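Local coordinates for protein CofB (Escherichia coli, PDB 5AX6) that serves as the minor pilin subunit of the type IVb pilus CFA/III, forms a homotrimer and probably takes part in pilus assembly, at residues K122-D127 against S188-W193; D143-F148 against G222-I227. All coordinates share one frame; numbering follows the deposited sequence.

Contact 1. Residues K122-D127 against S188-W193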
ATOM      1  N   LYS A 122      10.960  -8.551  43.546  1.00 23.58           N
ATOM      2  CA  LYS A 122       9.562  -8.883  43.260  1.00 24.09           C
ATOM      3  C   LYS A 122       8.680  -7.650  43.362  1.00 26.39           C
ATOM      4  O   LYS A 122       8.972  -6.746  44.136  1.00 21.26           O
ATOM      5  CB  LYS A 122       9.032  -9.926  44.245  1.00 25.40           C
ATOM      6  CG  LYS A 122       9.772 -11.245  44.251  1.00 35.90           C
ATOM      7  CD  LYS A 122       9.216 -12.152  45.330  1.00 34.25           C
ATOM      8  CE  LYS A 122       9.832 -13.546  45.233  1.00 42.50           C
ATOM      9  NZ  LYS A 122       9.667 -14.307  46.511  1.00 48.09           N
ATOM     10  N   ILE A 123       7.572  -7.634  42.633  1.00 22.91           N
ATOM     11  CA  ILE A 123       6.586  -6.570  42.840  1.00 19.51           C
ATOM     12  C   ILE A 123       5.791  -6.827  44.110  1.00 21.03           C
ATOM     13  O   ILE A 123       5.137  -7.858  44.245  1.00 20.91           O
ATOM     14  CB  ILE A 123       5.621  -6.443  41.652  1.00 19.13           C
ATOM     15  CG1 ILE A 123       6.404  -6.140  40.377  1.00 20.53           C
ATOM     16  CG2 ILE A 123       4.578  -5.344  41.932  1.00 19.77           C
ATOM     17  CD1 ILE A 123       5.606  -6.324  39.091  1.00 24.63           C
ATOM     18  N   ASP A 124       5.846  -5.882  45.045  1.00 21.30           N
ATOM     19  CA  ASP A 124       5.213  -6.061  46.345  1.00 22.12           C
ATOM     20  C   ASP A 124       3.868  -5.336  46.437  1.00 19.88           C
ATOM     21  O   ASP A 124       3.000  -5.684  47.234  1.00 22.33           O
ATOM     22  CB  ASP A 124       6.148  -5.555  47.452  1.00 24.23           C
ATOM     23  CG  ASP A 124       5.716  -6.015  48.828  1.00 32.15           C
ATOM     24  OD1 ASP A 124       5.427  -7.225  48.989  1.00 33.26           O
ATOM     25  OD2 ASP A 124       5.655  -5.171  49.746  1.00 30.10           O
ATOM     26  N   ARG A 125       3.701  -4.324  45.599  1.00 18.48           N
ATOM     27  CA  ARG A 125       2.591  -3.413  45.759  1.00 18.85           C
ATOM     28  C   ARG A 125       2.508  -2.504  44.547  1.00 16.24           C
ATOM     29  O   ARG A 125       3.528  -2.189  43.924  1.00 19.71           O
ATOM     30  CB  ARG A 125       2.782  -2.605  47.047  1.00 21.46           C
ATOM     31  CG  ARG A 125       2.030  -1.312  47.118  1.00 20.36           C
ATOM     32  CD  ARG A 125       2.328  -0.623  48.442  1.00 20.05           C
ATOM     33  NE  ARG A 125       2.008   0.798  48.378  1.00 18.87           N
ATOM     34  CZ  ARG A 125       2.099   1.621  49.410  1.00 24.10           C
ATOM     35  NH1 ARG A 125       2.489   1.156  50.593  1.00 19.25           N
ATOM     36  NH2 ARG A 125       1.787   2.901  49.260  1.00 20.80           N
ATOM     37  N   ILE A 126       1.283  -2.121  44.206  1.00 19.07           N
ATOM     38  CA  ILE A 126       1.014  -1.246  43.072  1.00 18.68           C
ATOM     39  C   ILE A 126       0.143  -0.098  43.529  1.00 19.42           C
ATOM     40  O   ILE A 126      -0.835  -0.305  44.257  1.00 21.50           O
ATOM     41  CB  ILE A 126       0.322  -2.004  41.925  1.00 15.45           C
ATOM     42  CG1 ILE A 126       1.226  -3.136  41.428  1.00 19.40           C
ATOM     43  CG2 ILE A 126      -0.038  -1.052  40.780  1.00 16.79           C
ATOM     44  CD1 ILE A 126       0.513  -4.124  40.493  1.00 22.38           C
ATOM     45  N   ASP A 127       0.515   1.120  43.130  1.00 17.92           N
ATOM     46  CA  ASP A 127      -0.252   2.317  43.460  1.00 18.53           C
ATOM     47  C   ASP A 127      -0.802   2.939  42.180  1.00 17.15           C
ATOM     48  O   ASP A 127      -0.016   3.356  41.338  1.00 18.27           O
ATOM     49  CB  ASP A 127       0.617   3.371  44.188  1.00 19.66           C
ATOM     50  CG  ASP A 127       1.096   2.919  45.573  1.00 26.51           C
ATOM     51  OD1 ASP A 127       0.825   1.765  45.964  1.00 22.57           O
ATOM     52  OD2 ASP A 127       1.770   3.727  46.266  1.00 26.08           O
ATOM     53  N   SER A 188       8.064  -5.824  57.403  1.00 33.47           N
ATOM     54  CA  SER A 188       7.755  -6.576  56.191  1.00 41.99           C
ATOM     55  C   SER A 188       6.341  -6.334  55.627  1.00 37.32           C
ATOM     56  O   SER A 188       5.873  -7.097  54.779  1.00 36.67           O
ATOM     57  CB  SER A 188       7.949  -8.070  56.464  1.00 47.71           C
ATOM     58  OG  SER A 188       7.979  -8.810  55.256  1.00 58.13           O
ATOM     59  N   GLY A 189       5.671  -5.275  56.078  1.00 32.46           N
ATOM     60  CA  GLY A 189       4.301  -5.020  55.654  1.00 35.73           C
ATOM     61  C   GLY A 189       4.196  -4.110  54.437  1.00 28.51           C
ATOM     62  O   GLY A 189       4.984  -3.175  54.297  1.00 28.09           O
ATOM     63  N   ALA A 190       3.229  -4.380  53.557  1.00 27.92           N
ATOM     64  CA  ALA A 190       3.052  -3.570  52.344  1.00 27.89           C
ATOM     65  C   ALA A 190       2.675  -2.134  52.693  1.00 21.87           C
ATOM     66  O   ALA A 190       2.979  -1.207  51.945  1.00 23.06           O
ATOM     67  CB  ALA A 190       1.996  -4.180  51.438  1.00 31.25           C
ATOM     68  N   ALA A 191       2.025  -1.950  53.839  1.00 24.13           N
ATOM     69  CA  ALA A 191       1.657  -0.607  54.295  1.00 27.34           C
ATOM     70  C   ALA A 191       2.827   0.146  54.933  1.00 29.19           C
ATOM     71  O   ALA A 191       2.719   1.339  55.220  1.00 29.80           O
ATOM     72  CB  ALA A 191       0.500  -0.687  55.271  1.00 29.15           C
ATOM     73  N   GLY A 192       3.944  -0.537  55.149  1.00 31.89           N
ATOM     74  CA  GLY A 192       5.081   0.072  55.819  1.00 29.67           C
ATOM     75  C   GLY A 192       6.009   0.890  54.935  1.00 29.11           C
ATOM     76  O   GLY A 192       6.840   1.643  55.436  1.00 23.07           O
ATOM     77  N   TRP A 193       5.894   0.729  53.619  1.00 24.04           N
ATOM     78  CA  TRP A 193       6.785   1.422  52.684  1.00 22.04           C
ATOM     79  C   TRP A 193       6.708   2.941  52.793  1.00 24.04           C
ATOM     80  O   TRP A 193       5.626   3.501  52.921  1.00 26.14           O
ATOM     81  CB  TRP A 193       6.449   1.025  51.241  1.00 23.88           C
ATOM     82  CG  TRP A 193       6.790  -0.381  50.888  1.00 24.99           C
ATOM     83  CD1 TRP A 193       5.914  -1.393  50.581  1.00 18.32           C
ATOM     84  CD2 TRP A 193       8.105  -0.940  50.786  1.00 26.05           C
ATOM     85  NE1 TRP A 193       6.611  -2.544  50.290  1.00 20.36           N
ATOM     86  CE2 TRP A 193       7.957  -2.293  50.410  1.00 27.32           C
ATOM     87  CE3 TRP A 193       9.393  -0.428  50.976  1.00 25.21           C
ATOM     88  CZ2 TRP A 193       9.049  -3.140  50.232  1.00 28.38           C
ATOM     89  CZ3 TRP A 193      10.476  -1.268  50.789  1.00 24.82           C
ATOM     90  CH2 TRP A 193      10.298  -2.611  50.421  1.00 27.44           C
TER
HETATM   91  O   HOH W   1       2.937   2.967  53.038  1.00 29.30           O
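The indole N-H of Trp-193 points straight at the carboxylate of Asp-124: NE1 lies 2.8 Å from OD2, the angle at the hydrogen is 170°, and the acceptor sits at the ring edge, almost in the indole plane. The oxygen receives it on its anti lone pair, and the carboxylate is turned well across the ring, the two planes 76° apart. With CG trans to the backbone N (chi1 -166°), Asp-124 reaches out from its strand to this edge. The same OD2 also forms a salt bridge with Arg-185, so it is gripped from two residues. Next along the strand, Arg-125 runs out extended and lays its guanidinium between strand and loop. NH1 donates in the guanidinium plane to the carbonyl of Ala-190, 2.8 Å from its O, while NE (2.9 Å to Asp-127 OD1) and NH2 hold the two Asp-127 oxygens side-on. Both side chains can face the loop because Asp-124 and Arg-125 form a classic beta bulge opposite Ile-145; the contact thereby ties the loop between strands 179-185 and 194-198 to strand 121-130 over one face of the antiparallel pilin-domain sheet. An alanine in place of Arg-125 would probably leave the Ala-190 carbonyl without its donor and the Asp-127 carboxylate without its counter-charge, opening a gap between strand and loop. Phe-74 adds a cation-pi contact to this arginine. The tight side is where Asp-124 OD2 and Arg-125 NH1 make their short bonds; Trp-193 CB lies 4.0 Å from Arg-125 NH1. Toward Ser-188 and Gly-189 the loop is solvent-exposed and barely meets the strand, and at Ala-191 the link is wet: a water accepts from Arg-125 NH1 at 3.1 Å and lies 2.7 Å from Ala-191 O.

Contact 2. Residues D143-F148 against G222-I227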
ATOM      1  N   ASP A 143       2.594   3.386  40.027  1.00 18.91           N
ATOM      2  CA  ASP A 143       3.817   3.111  40.773  1.00 16.09           C
ATOM      3  C   ASP A 143       3.905   1.635  41.136  1.00 18.82           C
ATOM      4  O   ASP A 143       2.932   1.062  41.609  1.00 19.44           O
ATOM      5  CB  ASP A 143       3.871   3.943  42.062  1.00 16.20           C
ATOM      6  CG  ASP A 143       4.074   5.431  41.806  1.00 22.25           C
ATOM      7  OD1 ASP A 143       4.551   5.804  40.706  1.00 21.00           O
ATOM      8  OD2 ASP A 143       3.773   6.224  42.729  1.00 21.84           O
ATOM      9  N   PHE A 144       5.082   1.049  40.942  1.00 16.42           N
ATOM     10  CA  PHE A 144       5.355  -0.332  41.317  1.00 16.98           C
ATOM     11  C   PHE A 144       6.440  -0.347  42.387  1.00 17.52           C
ATOM     12  O   PHE A 144       7.542   0.147  42.153  1.00 21.64           O
ATOM     13  CB  PHE A 144       5.810  -1.151  40.101  1.00 15.88           C
ATOM     14  CG  PHE A 144       4.778  -1.256  39.020  1.00 21.16           C
ATOM     15  CD1 PHE A 144       3.910  -2.344  38.969  1.00 20.89           C
ATOM     16  CD2 PHE A 144       4.673  -0.268  38.051  1.00 21.77           C
ATOM     17  CE1 PHE A 144       2.941  -2.442  37.971  1.00 19.18           C
ATOM     18  CE2 PHE A 144       3.729  -0.359  37.047  1.00 19.17           C
ATOM     19  CZ  PHE A 144       2.856  -1.450  37.003  1.00 16.91           C
ATOM     20  N   ILE A 145       6.122  -0.885  43.556  1.00 18.74           N
ATOM     21  CA  ILE A 145       7.102  -0.996  44.631  1.00 19.77           C
ATOM     22  C   ILE A 145       7.704  -2.384  44.546  1.00 22.73           C
ATOM     23  O   ILE A 145       6.991  -3.384  44.651  1.00 21.36           O
ATOM     24  CB  ILE A 145       6.482  -0.757  46.030  1.00 20.81           C
ATOM     25  CG1 ILE A 145       6.132   0.726  46.215  1.00 25.19           C
ATOM     26  CG2 ILE A 145       7.438  -1.189  47.136  1.00 25.12           C
ATOM     27  CD1 ILE A 145       4.955   1.182  45.381  1.00 33.16           C
ATOM     28  N   LEU A 146       9.006  -2.429  44.300  1.00 20.37           N
ATOM     29  CA  LEU A 146       9.729  -3.691  44.173  1.00 22.66           C
ATOM     30  C   LEU A 146      10.517  -3.954  45.439  1.00 25.60           C
ATOM     31  O   LEU A 146      11.315  -3.117  45.851  1.00 28.64           O
ATOM     32  CB  LEU A 146      10.673  -3.659  42.972  1.00 28.18           C
ATOM     33  CG  LEU A 146      10.073  -3.967  41.598  1.00 29.64           C
ATOM     34  CD1 LEU A 146       8.784  -3.208  41.411  1.00 31.79           C
ATOM     35  CD2 LEU A 146      11.080  -3.623  40.502  1.00 36.30           C
ATOM     36  N   THR A 147      10.283  -5.107  46.058  1.00 27.64           N
ATOM     37  CA  THR A 147      10.988  -5.449  47.283  1.00 27.38           C
ATOM     38  C   THR A 147      12.271  -6.226  46.979  1.00 36.69           C
ATOM     39  O   THR A 147      12.294  -7.116  46.120  1.00 32.58           O
ATOM     40  CB  THR A 147      10.089  -6.254  48.231  1.00 31.80           C
ATOM     41  OG1 THR A 147      10.803  -6.532  49.440  1.00 42.73           O
ATOM     42  CG2 THR A 147       9.643  -7.564  47.578  1.00 30.13           C
ATOM     43  N   PHE A 148      13.341  -5.839  47.669  1.00 38.77           N
ATOM     44  CA  PHE A 148      14.629  -6.523  47.637  1.00 44.53           C
ATOM     45  C   PHE A 148      14.676  -7.590  48.716  1.00 50.27           C
ATOM     46  O   PHE A 148      14.495  -7.285  49.895  1.00 49.79           O
ATOM     47  CB  PHE A 148      15.777  -5.546  47.889  1.00 47.37           C
ATOM     48  CG  PHE A 148      16.305  -4.862  46.666  1.00 49.62           C
ATOM     49  CD1 PHE A 148      16.947  -5.580  45.674  1.00 56.80           C
ATOM     50  CD2 PHE A 148      16.234  -3.478  46.547  1.00 52.55           C
ATOM     51  CE1 PHE A 148      17.465  -4.934  44.558  1.00 61.92           C
ATOM     52  CE2 PHE A 148      16.752  -2.827  45.440  1.00 50.39           C
ATOM     53  CZ  PHE A 148      17.366  -3.557  44.442  1.00 56.26           C
ATOM     54  N   GLY A 222      13.730  -1.058  48.942  1.00 29.06           N
ATOM     55  CA  GLY A 222      13.094  -1.438  47.699  1.00 25.36           C
ATOM     56  C   GLY A 222      13.219  -0.295  46.720  1.00 26.59           C
ATOM     57  O   GLY A 222      13.814   0.735  47.035  1.00 23.43           O
ATOM     58  N   LEU A 223      12.674  -0.484  45.524  1.00 24.15           N
ATOM     59  CA  LEU A 223      12.641   0.564  44.517  1.00 24.29           C
ATOM     60  C   LEU A 223      11.206   0.808  44.108  1.00 24.85           C
ATOM     61  O   LEU A 223      10.440  -0.139  43.914  1.00 25.78           O
ATOM     62  CB  LEU A 223      13.459   0.186  43.279  1.00 26.09           C
ATOM     63  CG  LEU A 223      14.972   0.025  43.426  1.00 27.07           C
ATOM     64  CD1 LEU A 223      15.525  -0.603  42.148  1.00 32.65           C
ATOM     65  CD2 LEU A 223      15.628   1.369  43.702  1.00 32.09           C
ATOM     66  N   ARG A 224      10.840   2.073  43.972  1.00 21.27           N
ATOM     67  CA  ARG A 224       9.550   2.401  43.394  1.00 20.08           C
ATOM     68  C   ARG A 224       9.760   2.830  41.949  1.00 23.29           C
ATOM     69  O   ARG A 224      10.462   3.808  41.679  1.00 18.83           O
ATOM     70  CB  ARG A 224       8.858   3.508  44.195  1.00 19.41           C
ATOM     71  CG  ARG A 224       7.447   3.806  43.702  1.00 22.21           C
ATOM     72  CD  ARG A 224       6.843   4.993  44.418  1.00 23.53           C
ATOM     73  NE  ARG A 224       7.531   6.243  44.104  1.00 22.33           N
ATOM     74  CZ  ARG A 224       7.143   7.428  44.568  1.00 21.78           C
ATOM     75  NH1 ARG A 224       6.082   7.505  45.361  1.00 16.67           N
ATOM     76  NH2 ARG A 224       7.819   8.524  44.252  1.00 21.85           N
ATOM     77  N   LEU A 225       9.178   2.079  41.015  1.00 20.12           N
ATOM     78  CA  LEU A 225       9.262   2.427  39.606  1.00 20.64           C
ATOM     79  C   LEU A 225       7.964   3.091  39.186  1.00 23.25           C
ATOM     80  O   LEU A 225       6.893   2.502  39.359  1.00 19.76           O
ATOM     81  CB  LEU A 225       9.511   1.187  38.737  1.00 21.80           C
ATOM     82  CG  LEU A 225      10.670   0.258  39.089  1.00 26.89           C
ATOM     83  CD1 LEU A 225      10.664  -0.953  38.153  1.00 26.13           C
ATOM     84  CD2 LEU A 225      11.982   1.009  38.968  1.00 29.80           C
ATOM     85  N   SER A 226       8.052   4.306  38.643  1.00 21.95           N
ATOM     86  CA  SER A 226       6.863   5.053  38.230  1.00 17.90           C
ATOM     87  C   SER A 226       6.710   5.039  36.719  1.00 17.86           C
ATOM     88  O   SER A 226       7.657   5.354  36.003  1.00 20.11           O
ATOM     89  CB  SER A 226       6.928   6.510  38.707  1.00 21.69           C
ATOM     90  OG  SER A 226       6.996   6.583  40.119  1.00 23.40           O
ATOM     91  N   ILE A 227       5.518   4.686  36.250  1.00 18.39           N
ATOM     92  CA  ILE A 227       5.219   4.694  34.815  1.00 19.78           C
ATOM     93  C   ILE A 227       4.083   5.658  34.512  1.00 20.88           C
ATOM     94  O   ILE A 227       3.061   5.658  35.201  1.00 18.49           O
ATOM     95  CB  ILE A 227       4.806   3.308  34.293  1.00 19.71           C
ATOM     96  CG1 ILE A 227       5.731   2.214  34.832  1.00 25.66           C
ATOM     97  CG2 ILE A 227       4.712   3.332  32.759  1.00 21.49           C
ATOM     98  CD1 ILE A 227       7.087   2.147  34.158  1.00 26.66           C
TER
HETATM   99  O   HOH W   2       3.545   5.697  45.369  1.00 21.58           O
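The Phe-144 ring meets the partner strand at its edge, where Leu-225 O lies in the ring plane and Ile-227 CG1 comes to 3.9 Å from CE2. At the other end, the Phe-148 ring meets the start of 222-227 obliquely, CE2 against Leu-223 CG and CD2 against Gly-222 CA. These rings flank a pairing of two central strands, 139-148 and 220-227, in the antiparallel sheet of the pilin domain. Phe-144 with Leu-225 and Leu-146 with Leu-223 are the hydrogen-bonded pairs, each closed by two backbone bonds, and the segments run 160° apart in direction. Between them, at the non-hydrogen-bonded pair Ile-145 with Arg-224, CA-H groups point at carbonyls, as where Arg-224 CA approaches Phe-144 O. Gly-222 faces Thr-147, and its CA is so near Leu-146 O that a CB in the usual place would clash with that oxygen. On the sheet face of Phe-144, Leu-146, Leu-223 and Leu-225 the contact is apolar: Leu-146 CD2 meets Leu-225 CD1 at 3.6 Å, the side chains crossing nearly at right angles, and Ile-18 of helix 4-25 packs on Phe-144 and Leu-225. The opposite face is polar around Asp-143. Here Arg-224 runs extended as far as CD, which lies 3.7 Å from Asp-143 OD2, and then bends at chi3 (67°), turning NE and the guanidinium; a long salt bridge forms there, by charge alone, because the oxygen lies well out of the guanidinium plane. A water sits between the two, accepting from Arg-224 NH1 and lying 2.7 Å from Asp-143 OD2. NH2 of Arg-224 goes elsewhere, to the carbonyl of Leu-63, and Arg-141 gives OD2 a second, positive partner. Ser-226 OG donates to Asp-143 OD1 at 2.6 Å, coming in from above the carboxylate plane, 49° out of it.

How the contacts relate
Contact 1 and contact 2 lie side by side in the pilin domain, their centres about 9 Å apart. Along the chain the segments alternate: 122-127, 143-148, 188-193, 222-227. Strands 121-130 and 139-148 follow each other and are neighbours in the same antiparallel sheet, with strand 220-227 next beyond. Backbone bonds cross between the contacts, Asp-124 N to Ile-145 O and Thr-147 N to Lys-122 O, both at 2.8 Å. Trp-193 of the loop packs its CE2 on Ile-145 CG2, so loop 188-193 is fixed on the face of the sheet that holds Ile-145 and Arg-224, while helix 4-25 covers the other: the pilin-domain sheet is packed on both sides at this point.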